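Local coordinates for protein succinylglutamate desuccinylase (Chromobacterium violaceum, PDB 1YW4) that probably hydrolyses N-succinylglutamate to succinate and glutamate, with a zinc ion bound, in the last step of arginine degradation by the AST pathway, at residues 45-50 with 242-247; 174-179 with 209-214. All coordinates share one frame; numbering follows the deposited sequence.

Contact 1 of 2, residues 45-50 with 242-247; sequences GADSVL and NPQANV
Asp-47, at strand 48-53, reaches Pro-243 and Gln-244, which lie in a type I beta turn running from Asn-242 to Ala-245. Asp-47 CB points at the turn but stays 4.6 Å from Pro-243 CB. Next comes Asp-47 CG, at 3.9 Å from Gln-244 NE2. This CG lies anti to the carbonyl carbon (chi1 -70°), and this carries the carboxylate out toward the turn. OD2 does the touching. Asp-47 OD2 comes to 3.6 Å from Pro-243 CB, a contact with the flank of the proline ring. Asp-47 OD2 also lies 3.0 Å from Gln-244 NE2. The carboxylate and amide planes are 39° apart, so the two flat groups are clearly twisted against each other. The other oxygen, Asp-47 OD1, stays back at 4.2 Å from Gln-244 NE2. Gln-244 starts beside its own backbone N and bends at chi2 (-47°), which folds the amide over to the strand side. The main polar partner of Asp-47 OD2 is Arg-142, whose NE forms a salt bridge with it. Asp-47 is buried and carries this ion pair, while Gln-244 is exposed. The contact joins the loop after helix 230-241 to strand 48-53. That strand runs between strands 83-88 and 143-151, and Pro-243 also packs on Cys-82 and Arg-142 beside them.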
ATOM      1  N   GLY A  45      -6.163 -38.304   3.570  1.00 36.44           N
ATOM      2  CA  GLY A  45      -5.490 -37.531   4.592  1.00 34.15           C
ATOM      3  C   GLY A  45      -4.163 -36.919   4.183  1.00 32.63           C
ATOM      4  O   GLY A  45      -3.568 -36.171   4.957  1.00 34.57           O
ATOM      5  N   ALA A  46      -3.689 -37.227   2.980  1.00 30.38           N
ATOM      6  CA  ALA A  46      -2.416 -36.678   2.512  1.00 27.90           C
ATOM      7  C   ALA A  46      -2.610 -35.325   1.827  1.00 26.32           C
ATOM      8  O   ALA A  46      -3.684 -35.036   1.300  1.00 27.36           O
ATOM      9  CB  ALA A  46      -1.751 -37.656   1.557  1.00 27.08           C
ATOM     10  N   ASP A  47      -1.576 -34.488   1.847  1.00 25.80           N
ATOM     11  CA  ASP A  47      -1.669 -33.182   1.200  1.00 23.77           C
ATOM     12  C   ASP A  47      -1.906 -33.395  -0.282  1.00 21.93           C
ATOM     13  O   ASP A  47      -1.394 -34.347  -0.863  1.00 22.11           O
ATOM     14  CB  ASP A  47      -0.385 -32.375   1.384  1.00 24.87           C
ATOM     15  CG  ASP A  47      -0.185 -31.909   2.815  1.00 24.37           C
ATOM     16  OD1 ASP A  47      -1.192 -31.566   3.470  1.00 24.53           O
ATOM     17  OD2 ASP A  47       0.979 -31.875   3.270  1.00 26.08           O
ATOM     18  N   SER A  48      -2.672 -32.499  -0.893  1.00 20.95           N
ATOM     19  CA  SER A  48      -2.980 -32.612  -2.310  1.00 17.52           C
ATOM     20  C   SER A  48      -2.245 -31.551  -3.108  1.00 17.45           C
ATOM     21  O   SER A  48      -2.363 -30.357  -2.836  1.00 17.02           O
ATOM     22  CB  SER A  48      -4.484 -32.486  -2.522  1.00 17.47           C
ATOM     23  OG  SER A  48      -5.158 -33.582  -1.914  1.00 18.25           O
ATOM     24  N   VAL A  49      -1.489 -31.995  -4.103  1.00 14.36           N
ATOM     25  CA  VAL A  49      -0.709 -31.078  -4.914  1.00 13.99           C
ATOM     26  C   VAL A  49      -1.090 -31.099  -6.383  1.00 11.41           C
ATOM     27  O   VAL A  49      -1.167 -32.155  -6.991  1.00 11.26           O
ATOM     28  CB  VAL A  49       0.799 -31.385  -4.756  1.00 14.23           C
ATOM     29  CG1 VAL A  49       1.623 -30.506  -5.680  1.00 13.24           C
ATOM     30  CG2 VAL A  49       1.215 -31.146  -3.303  1.00 13.73           C
ATOM     31  N   LEU A  50      -1.354 -29.916  -6.937  1.00 12.08           N
ATOM     32  CA  LEU A  50      -1.693 -29.778  -8.350  1.00 10.67           C
ATOM     33  C   LEU A  50      -0.559 -29.020  -9.027  1.00 10.64           C
ATOM     34  O   LEU A  50      -0.268 -27.883  -8.663  1.00 12.45           O
ATOM     35  CB  LEU A  50      -2.997 -28.991  -8.526  1.00 13.26           C
ATOM     36  CG  LEU A  50      -3.344 -28.597  -9.971  1.00 14.49           C
ATOM     37  CD1 LEU A  50      -3.397 -29.846 -10.831  1.00 15.27           C
ATOM     38  CD2 LEU A  50      -4.683 -27.858 -10.021  1.00 13.95           C
ATOM     39  N   ASN A 242       8.481 -35.568   1.148  1.00 37.18           N
ATOM     40  CA  ASN A 242       8.216 -35.241   2.539  1.00 38.82           C
ATOM     41  C   ASN A 242       7.565 -33.868   2.636  1.00 39.47           C
ATOM     42  O   ASN A 242       8.233 -32.860   2.875  1.00 38.49           O
ATOM     43  CB  ASN A 242       9.516 -35.265   3.343  1.00 42.08           C
ATOM     44  CG  ASN A 242       9.297 -34.946   4.807  1.00 43.18           C
ATOM     45  OD1 ASN A 242       8.393 -35.491   5.445  1.00 45.90           O
ATOM     46  ND2 ASN A 242      10.126 -34.066   5.351  1.00 44.45           N
ATOM     47  N   PRO A 243       6.240 -33.819   2.455  1.00 40.14           N
ATOM     48  CA  PRO A 243       5.446 -32.591   2.507  1.00 40.99           C
ATOM     49  C   PRO A 243       5.268 -32.005   3.907  1.00 42.13           C
ATOM     50  O   PRO A 243       4.772 -30.888   4.055  1.00 40.03           O
ATOM     51  CB  PRO A 243       4.123 -33.025   1.889  1.00 40.11           C
ATOM     52  CG  PRO A 243       3.995 -34.430   2.375  1.00 39.63           C
ATOM     53  CD  PRO A 243       5.386 -34.982   2.152  1.00 39.95           C
ATOM     54  N   GLN A 244       5.669 -32.753   4.930  1.00 44.51           N
ATOM     55  CA  GLN A 244       5.532 -32.270   6.301  1.00 45.91           C
ATOM     56  C   GLN A 244       6.748 -31.514   6.810  1.00 46.29           C
ATOM     57  O   GLN A 244       6.722 -30.951   7.906  1.00 47.18           O
ATOM     58  CB  GLN A 244       5.212 -33.424   7.250  1.00 46.98           C
ATOM     59  CG  GLN A 244       3.809 -33.966   7.066  1.00 49.75           C
ATOM     60  CD  GLN A 244       2.776 -32.856   6.998  1.00 50.02           C
ATOM     61  OE1 GLN A 244       2.625 -32.073   7.936  1.00 50.37           O
ATOM     62  NE2 GLN A 244       2.064 -32.779   5.880  1.00 51.50           N
ATOM     63  N   ALA A 245       7.815 -31.505   6.020  1.00 46.22           N
ATOM     64  CA  ALA A 245       9.022 -30.793   6.406  1.00 46.97           C
ATOM     65  C   ALA A 245       8.637 -29.333   6.639  1.00 47.53           C
ATOM     66  O   ALA A 245       8.087 -28.685   5.751  1.00 47.88           O
ATOM     67  CB  ALA A 245      10.064 -30.895   5.302  1.00 46.26           C
ATOM     68  N   ASN A 246       8.914 -28.819   7.834  1.00 48.00           N
ATOM     69  CA  ASN A 246       8.572 -27.436   8.148  1.00 48.24           C
ATOM     70  C   ASN A 246       9.363 -26.472   7.269  1.00 47.51           C
ATOM     71  O   ASN A 246      10.427 -26.815   6.755  1.00 46.15           O
ATOM     72  CB  ASN A 246       8.865 -27.126   9.617  1.00 50.36           C
ATOM     73  CG  ASN A 246      10.340 -26.927   9.884  1.00 51.35           C
ATOM     74  OD1 ASN A 246      11.140 -27.851   9.730  1.00 52.95           O
ATOM     75  ND2 ASN A 246      10.713 -25.712  10.274  1.00 52.14           N
ATOM     76  N   VAL A 247       8.831 -25.266   7.101  1.00 48.40           N
ATOM     77  CA  VAL A 247       9.483 -24.240   6.296  1.00 49.26           C
ATOM     78  C   VAL A 247      10.226 -23.302   7.247  1.00 49.92           C
ATOM     79  O   VAL A 247       9.686 -22.913   8.281  1.00 49.47           O
ATOM     80  CB  VAL A 247       8.444 -23.429   5.486  1.00 49.30           C
ATOM     81  CG1 VAL A 247       9.151 -22.446   4.563  1.00 49.33           C
ATOM     82  CG2 VAL A 247       7.557 -24.373   4.684  1.00 49.16           C
TER

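Contact 2 of 2, residues 174-179 with 209-214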
ATOM      1  N   ARG A 174       1.412 -16.552   4.814  1.00 44.02           N
ATOM      2  CA  ARG A 174       2.855 -16.347   4.795  1.00 42.84           C
ATOM      3  C   ARG A 174       3.657 -17.635   4.914  1.00 40.33           C
ATOM      4  O   ARG A 174       4.863 -17.646   4.670  1.00 39.07           O
ATOM      5  CB  ARG A 174       3.253 -15.358   5.892  1.00 45.20           C
ATOM      6  CG  ARG A 174       2.572 -15.586   7.225  1.00 46.90           C
ATOM      7  CD  ARG A 174       2.671 -14.326   8.058  1.00 48.39           C
ATOM      8  NE  ARG A 174       4.063 -13.932   8.267  1.00 48.89           N
ATOM      9  CZ  ARG A 174       4.466 -12.676   8.421  1.00 49.45           C
ATOM     10  NH1 ARG A 174       3.580 -11.688   8.384  1.00 48.02           N
ATOM     11  NH2 ARG A 174       5.751 -12.406   8.618  1.00 49.18           N
ATOM     12  N   GLU A 175       2.988 -18.722   5.279  1.00 39.15           N
ATOM     13  CA  GLU A 175       3.656 -20.012   5.394  1.00 37.85           C
ATOM     14  C   GLU A 175       4.081 -20.425   3.976  1.00 36.39           C
ATOM     15  O   GLU A 175       5.152 -20.999   3.775  1.00 35.99           O
ATOM     16  CB  GLU A 175       2.693 -21.044   5.987  1.00 40.40           C
ATOM     17  CG  GLU A 175       3.368 -22.147   6.782  1.00 45.02           C
ATOM     18  CD  GLU A 175       4.387 -22.903   5.970  1.00 46.09           C
ATOM     19  OE1 GLU A 175       3.989 -23.551   4.979  1.00 47.03           O
ATOM     20  OE2 GLU A 175       5.587 -22.849   6.322  1.00 49.07           O
ATOM     21  N   GLN A 176       3.236 -20.120   2.994  1.00 33.42           N
ATOM     22  CA  GLN A 176       3.537 -20.446   1.605  1.00 31.35           C
ATOM     23  C   GLN A 176       4.547 -19.457   1.036  1.00 29.61           C
ATOM     24  O   GLN A 176       5.387 -19.817   0.211  1.00 29.14           O
ATOM     25  CB  GLN A 176       2.260 -20.446   0.764  1.00 30.38           C
ATOM     26  CG  GLN A 176       1.485 -21.753   0.853  1.00 31.41           C
ATOM     27  CD  GLN A 176       2.263 -22.919   0.265  1.00 31.95           C
ATOM     28  OE1 GLN A 176       2.579 -22.930  -0.930  1.00 32.56           O
ATOM     29  NE2 GLN A 176       2.581 -23.905   1.099  1.00 31.15           N
ATOM     30  N   LEU A 177       4.460 -18.206   1.473  1.00 28.03           N
ATOM     31  CA  LEU A 177       5.399 -17.193   1.015  1.00 29.07           C
ATOM     32  C   LEU A 177       6.791 -17.622   1.452  1.00 28.14           C
ATOM     33  O   LEU A 177       7.779 -17.382   0.758  1.00 28.99           O
ATOM     34  CB  LEU A 177       5.058 -15.830   1.625  1.00 28.70           C
ATOM     35  CG  LEU A 177       3.833 -15.140   1.032  1.00 29.72           C
ATOM     36  CD1 LEU A 177       3.538 -13.845   1.779  1.00 28.43           C
ATOM     37  CD2 LEU A 177       4.087 -14.863  -0.439  1.00 30.19           C
ATOM     38  N   ALA A 178       6.861 -18.274   2.607  1.00 29.03           N
ATOM     39  CA  ALA A 178       8.134 -18.742   3.134  1.00 28.17           C
ATOM     40  C   ALA A 178       8.686 -19.837   2.231  1.00 27.55           C
ATOM     41  O   ALA A 178       9.845 -19.787   1.813  1.00 28.02           O
ATOM     42  CB  ALA A 178       7.948 -19.268   4.549  1.00 30.36           C
ATOM     43  N   TRP A 179       7.845 -20.822   1.923  1.00 27.17           N
ATOM     44  CA  TRP A 179       8.242 -21.937   1.063  1.00 24.76           C
ATOM     45  C   TRP A 179       8.717 -21.416  -0.288  1.00 25.66           C
ATOM     46  O   TRP A 179       9.687 -21.917  -0.859  1.00 24.76           O
ATOM     47  CB  TRP A 179       7.063 -22.875   0.835  1.00 25.88           C
ATOM     48  CG  TRP A 179       7.424 -24.124   0.104  1.00 25.99           C
ATOM     49  CD1 TRP A 179       7.962 -25.255   0.638  1.00 26.40           C
ATOM     50  CD2 TRP A 179       7.238 -24.388  -1.292  1.00 26.28           C
ATOM     51  NE1 TRP A 179       8.115 -26.215  -0.333  1.00 25.57           N
ATOM     52  CE2 TRP A 179       7.678 -25.708  -1.529  1.00 26.80           C
ATOM     53  CE3 TRP A 179       6.740 -23.637  -2.366  1.00 26.14           C
ATOM     54  CZ2 TRP A 179       7.633 -26.299  -2.801  1.00 26.12           C
ATOM     55  CZ3 TRP A 179       6.696 -24.225  -3.630  1.00 24.34           C
ATOM     56  CH2 TRP A 179       7.139 -25.545  -3.834  1.00 24.08           C
ATOM     57  N   ASP A 209      -4.505 -23.039  -1.999  1.00 17.49           N
ATOM     58  CA  ASP A 209      -3.382 -22.113  -1.973  1.00 17.81           C
ATOM     59  C   ASP A 209      -2.718 -22.269  -3.329  1.00 16.19           C
ATOM     60  O   ASP A 209      -1.915 -23.169  -3.543  1.00 14.78           O
ATOM     61  CB  ASP A 209      -2.431 -22.479  -0.842  1.00 18.42           C
ATOM     62  CG  ASP A 209      -3.079 -22.310   0.516  1.00 20.86           C
ATOM     63  OD1 ASP A 209      -3.541 -21.192   0.808  1.00 20.18           O
ATOM     64  OD2 ASP A 209      -3.134 -23.289   1.279  1.00 22.51           O
ATOM     65  N   ALA A 210      -3.086 -21.388  -4.249  1.00 16.70           N
ATOM     66  CA  ALA A 210      -2.587 -21.453  -5.614  1.00 15.77           C
ATOM     67  C   ALA A 210      -1.713 -20.267  -6.002  1.00 15.99           C
ATOM     68  O   ALA A 210      -1.958 -19.137  -5.583  1.00 15.68           O
ATOM     69  CB  ALA A 210      -3.773 -21.564  -6.563  1.00 15.77           C
ATOM     70  N   PHE A 211      -0.694 -20.534  -6.809  1.00 15.16           N
ATOM     71  CA  PHE A 211       0.200 -19.480  -7.255  1.00 15.41           C
ATOM     72  C   PHE A 211       0.633 -19.698  -8.706  1.00 14.03           C
ATOM     73  O   PHE A 211       0.679 -20.825  -9.188  1.00 11.47           O
ATOM     74  CB  PHE A 211       1.463 -19.434  -6.377  1.00 18.12           C
ATOM     75  CG  PHE A 211       1.190 -19.500  -4.895  1.00 20.18           C
ATOM     76  CD1 PHE A 211       1.014 -20.723  -4.261  1.00 20.91           C
ATOM     77  CD2 PHE A 211       1.088 -18.337  -4.140  1.00 22.56           C
ATOM     78  CE1 PHE A 211       0.737 -20.793  -2.894  1.00 20.36           C
ATOM     79  CE2 PHE A 211       0.811 -18.396  -2.768  1.00 24.02           C
ATOM     80  CZ  PHE A 211       0.636 -19.630  -2.150  1.00 23.12           C
ATOM     81  N   THR A 212       0.927 -18.605  -9.400  1.00 14.61           N
ATOM     82  CA  THR A 212       1.442 -18.684 -10.760  1.00 14.89           C
ATOM     83  C   THR A 212       2.933 -18.449 -10.500  1.00 15.43           C
ATOM     84  O   THR A 212       3.296 -17.466  -9.840  1.00 15.38           O
ATOM     85  CB  THR A 212       0.910 -17.539 -11.665  1.00 15.66           C
ATOM     86  OG1 THR A 212      -0.508 -17.659 -11.830  1.00 17.40           O
ATOM     87  CG2 THR A 212       1.580 -17.588 -13.029  1.00 14.07           C
ATOM     88  N   LEU A 213       3.789 -19.353 -10.971  1.00 14.33           N
ATOM     89  CA  LEU A 213       5.233 -19.214 -10.771  1.00 15.07           C
ATOM     90  C   LEU A 213       5.982 -18.941 -12.071  1.00 14.05           C
ATOM     91  O   LEU A 213       5.959 -19.753 -12.981  1.00 14.69           O
ATOM     92  CB  LEU A 213       5.829 -20.477 -10.129  1.00 15.66           C
ATOM     93  CG  LEU A 213       5.242 -20.956  -8.793  1.00 16.97           C
ATOM     94  CD1 LEU A 213       6.048 -22.137  -8.251  1.00 14.50           C
ATOM     95  CD2 LEU A 213       5.235 -19.818  -7.811  1.00 14.74           C
ATOM     96  N   GLU A 214       6.624 -17.780 -12.152  1.00 16.30           N
ATOM     97  CA  GLU A 214       7.429 -17.407 -13.317  1.00 15.57           C
ATOM     98  C   GLU A 214       8.829 -17.813 -12.885  1.00 14.78           C
ATOM     99  O   GLU A 214       9.475 -17.099 -12.122  1.00 16.42           O
ATOM    100  CB  GLU A 214       7.356 -15.897 -13.556  1.00 17.40           C
ATOM    101  CG  GLU A 214       6.036 -15.406 -14.136  1.00 19.65           C
ATOM    102  CD  GLU A 214       5.814 -15.881 -15.566  1.00 22.63           C
ATOM    103  OE1 GLU A 214       6.806 -16.041 -16.300  1.00 22.70           O
ATOM    104  OE2 GLU A 214       4.648 -16.074 -15.958  1.00 22.25           O
TER
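Gln-176 and Phe-211 join helix 174-181 to strand 209-215 in the zinc-carboxypeptidase-like catalytic domain of the AspA/AstE family. The strand also carries Glu-214, the predicted active-site residue. The far end of the phenyl ring makes the contact. Phe-211 CZ lies 3.4 Å from Gln-176 CB, which approaches the ring obliquely. Gln-176 CG follows at 3.8 Å from the same Phe-211 CZ. The glutamine then bends at chi2 (-65°), which turns its amide alongside the CE1 corner of the ring. This brings Gln-176 OE1 to 3.4 Å from Phe-211 CE1. The amide and ring planes are 30° apart, so the amide lies aslant to the ring rather than flat on it. Tyr-146 OH is hydrogen-bonded to Gln-176 OE1, which satisfies this buried oxygen and should limit rotation of the amide. A second, looser contact lies at the start of the strand, where Asp-209 CB is 4.3 Å from Gln-176 CG. Here the aliphatic parts meet. Phe-211 is held in turn by the ring of Tyr-163, which packs with it edge-to-face. Trp-179, one helical turn on from Gln-176, stacks on Tyr-146. The phenyl group is about 13 Å from the zinc ion, so this contact lies outside the metal shell. Strand 209-215 runs between strands 143-151 and 160-163. Helix 174-181 covers the side to which Phe-211 points, and Ala-210, directed away from it, packs against helix 198-205.

Overall arrangement
The centres of contacts 1 and 2 are 13 Å apart. In sequence, 45-50 comes first, then 174-179 and 209-214, and 242-247 last, so contact 2 falls wholly between the two halves of contact 1. Their strands, 48-53 and 209-215, flank strand 143-151 on either side. The contacts also touch directly. Val-247, the last residue of segment 242-247, packs on helix 174-181, with Val-247 CG1 3.4 Å from Ala-178 CB. The loop thus spans from strand 48-53 to the helix. Contact 1 is remote from the zinc and the predicted active-site residue, whereas the strand of contact 2 leads to that residue, Glu-214.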